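Local coordinates for protein alpha-1,3-glucanase (Bacillus circulans, PDB 5ZRU) that probably hydrolyses alpha-1,3-glucan, this chain being the catalytic unit of a larger secreted, multidomain glycoside hydrolase of family GH87, at residues I219-A224 against T246-G251. Numbering follows the deposited sequence.
Sequences ILYIPA and TIMGAG
Y221 and M248 meet at a slant on one face of two parallel strands, whose axes run 4.7 Å apart at 18°. The tyrosine leaves its strand with CG anti to the backbone N (chi1 179°), which carries the ring along the chain toward the later residues of 246-251. The methionine chain is extended until chi3, where it bends and brings its methyl back to the CD1/CE1 side of the ring: M248 CE is 3.9 Å from Y221 CD1. Further out, Y221 OH passes 3.7 Å from A250 CB and is hydrogen-bonded to the carbonyl O of I180, which fixes the far end of the ring. With an alanine here, the I180 carbonyl is likely to lose its hydroxyl donor, the M248 methyl its ring contact and A250 CB its neighbouring hydroxyl. On the opposite face the strands present aliphatic side chains. L220 and I247 point the same way side by side, while I222 CD1 turns back to I247 CG2 at 3.9 Å; helix 203-216 lies against L220 and, through F206, I222. Between the faces, the backbone ladder alternates: L220 N donates to T246 O (2.8 Å), M248 N to L220 O (2.9 Å), and I222 N to M248 O (2.9 Å). The last is the most bent at its acceptor, its donor tilted 27° from the carbonyl plane. Strands 187-188 and 277-285 continue the pairing on either side, the latter bringing D278, a zinc ligand, against T246. Such in-register parallel strands from successive turns are the hallmark of a right-handed parallel beta-helix, the pectate-lyase-like fold of catalytic domain D2, here near its helix-capped N-terminal end.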
loop_
_atom_site.group_PDB
_atom_site.type_symbol
_atom_site.label_atom_id
_atom_site.label_comp_id
_atom_site.label_asym_id
_atom_site.label_seq_id
_atom_site.Cartn_x
_atom_site.Cartn_y
_atom_site.Cartn_z
ATOM N N ILE A 219 -14.806 -22.704 13.979
ATOM C CA ILE A 219 -14.549 -21.398 13.373
ATOM C C ILE A 219 -14.932 -20.295 14.350
ATOM O O ILE A 219 -15.947 -20.389 15.051
ATOM C CB ILE A 219 -15.342 -21.262 12.063
ATOM C CG1 ILE A 219 -14.786 -22.183 10.981
ATOM C CG2 ILE A 219 -15.391 -19.811 11.565
ATOM C CD1 ILE A 219 -15.739 -22.338 9.817
ATOM N N LEU A 220 -14.133 -19.223 14.384
ATOM C CA LEU A 220 -14.489 -18.009 15.116
ATOM C C LEU A 220 -15.116 -17.024 14.136
ATOM O O LEU A 220 -14.444 -16.527 13.231
ATOM C CB LEU A 220 -13.268 -17.390 15.804
ATOM C CG LEU A 220 -13.495 -16.036 16.495
ATOM C CD1 LEU A 220 -14.694 -16.098 17.421
ATOM C CD2 LEU A 220 -12.237 -15.587 17.263
ATOM N N TYR A 221 -16.398 -16.731 14.329
ATOM C CA TYR A 221 -17.145 -15.809 13.486
ATOM C C TYR A 221 -17.271 -14.455 14.173
ATOM O O TYR A 221 -17.522 -14.377 15.379
ATOM C CB TYR A 221 -18.538 -16.384 13.198
ATOM C CG TYR A 221 -19.459 -15.523 12.344
ATOM C CD1 TYR A 221 -19.173 -15.285 11.005
ATOM C CD2 TYR A 221 -20.645 -15.005 12.869
ATOM C CE1 TYR A 221 -20.029 -14.529 10.218
ATOM C CE2 TYR A 221 -21.513 -14.248 12.084
ATOM C CZ TYR A 221 -21.190 -14.021 10.757
ATOM O OH TYR A 221 -22.030 -13.297 9.970
ATOM N N ILE A 222 -17.086 -13.388 13.403
ATOM C CA ILE A 222 -17.342 -12.031 13.866
ATOM C C ILE A 222 -18.502 -11.488 13.035
ATOM O O ILE A 222 -18.343 -11.278 11.825
ATOM C CB ILE A 222 -16.103 -11.134 13.740
ATOM C CG1 ILE A 222 -14.917 -11.758 14.474
ATOM C CG2 ILE A 222 -16.390 -9.738 14.330
ATOM C CD1 ILE A 222 -13.592 -11.071 14.179
ATOM N N PRO A 223 -19.686 -11.269 13.625
ATOM C CA PRO A 223 -20.847 -10.870 12.813
ATOM C C PRO A 223 -20.734 -9.445 12.310
ATOM O O PRO A 223 -19.759 -8.748 12.612
ATOM C CB PRO A 223 -22.025 -11.021 13.784
ATOM C CG PRO A 223 -21.416 -10.805 15.114
ATOM C CD PRO A 223 -20.040 -11.442 15.040
ATOM N N ALA A 224 -21.730 -9.011 11.541
ATOM C CA ALA A 224 -21.747 -7.640 11.045
ATOM C C ALA A 224 -21.784 -6.648 12.200
ATOM O O ALA A 224 -22.417 -6.887 13.232
ATOM C CB ALA A 224 -22.960 -7.416 10.140
ATOM N N THR A 246 -9.439 -20.562 12.372
ATOM C CA THR A 246 -10.134 -19.843 11.317
ATOM C C THR A 246 -10.958 -18.730 11.943
ATOM O O THR A 246 -11.745 -18.981 12.862
ATOM C CB THR A 246 -11.021 -20.789 10.508
ATOM O OG1 THR A 246 -10.187 -21.761 9.867
ATOM C CG2 THR A 246 -11.819 -20.018 9.446
ATOM N N ILE A 247 -10.758 -17.504 11.464
ATOM C CA ILE A 247 -11.477 -16.331 11.953
ATOM C C ILE A 247 -12.088 -15.636 10.748
ATOM O O ILE A 247 -11.366 -15.251 9.822
ATOM C CB ILE A 247 -10.554 -15.366 12.712
ATOM C CG1 ILE A 247 -9.886 -16.087 13.894
ATOM C CG2 ILE A 247 -11.326 -14.097 13.115
ATOM C CD1 ILE A 247 -8.691 -15.333 14.465
ATOM N N MET A 248 -13.409 -15.483 10.746
ATOM C CA MET A 248 -14.088 -14.953 9.574
ATOM C C MET A 248 -15.127 -13.929 9.997
ATOM O O MET A 248 -15.937 -14.203 10.888
ATOM C CB MET A 248 -14.773 -16.064 8.762
ATOM C CG MET A 248 -15.310 -15.583 7.407
ATOM S SD MET A 248 -16.367 -16.811 6.593
ATOM C CE MET A 248 -17.846 -16.677 7.588
ATOM N N GLY A 249 -15.118 -12.768 9.343
ATOM C CA GLY A 249 -16.130 -11.759 9.560
ATOM C C GLY A 249 -17.266 -11.902 8.564
ATOM O O GLY A 249 -17.331 -12.847 7.775
ATOM N N ALA A 250 -18.166 -10.920 8.586
ATOM C CA ALA A 250 -19.311 -10.930 7.680
ATOM C C ALA A 250 -19.039 -10.215 6.357
ATOM O O ALA A 250 -19.946 -10.122 5.520
ATOM C CB ALA A 250 -20.533 -10.300 8.361
ATOM N N GLY A 251 -17.823 -9.729 6.140
ATOM C CA GLY A 251 -17.487 -9.022 4.913
ATOM C C GLY A 251 -16.784 -7.705 5.196
ATOM O O GLY A 251 -17.018 -7.053 6.217
#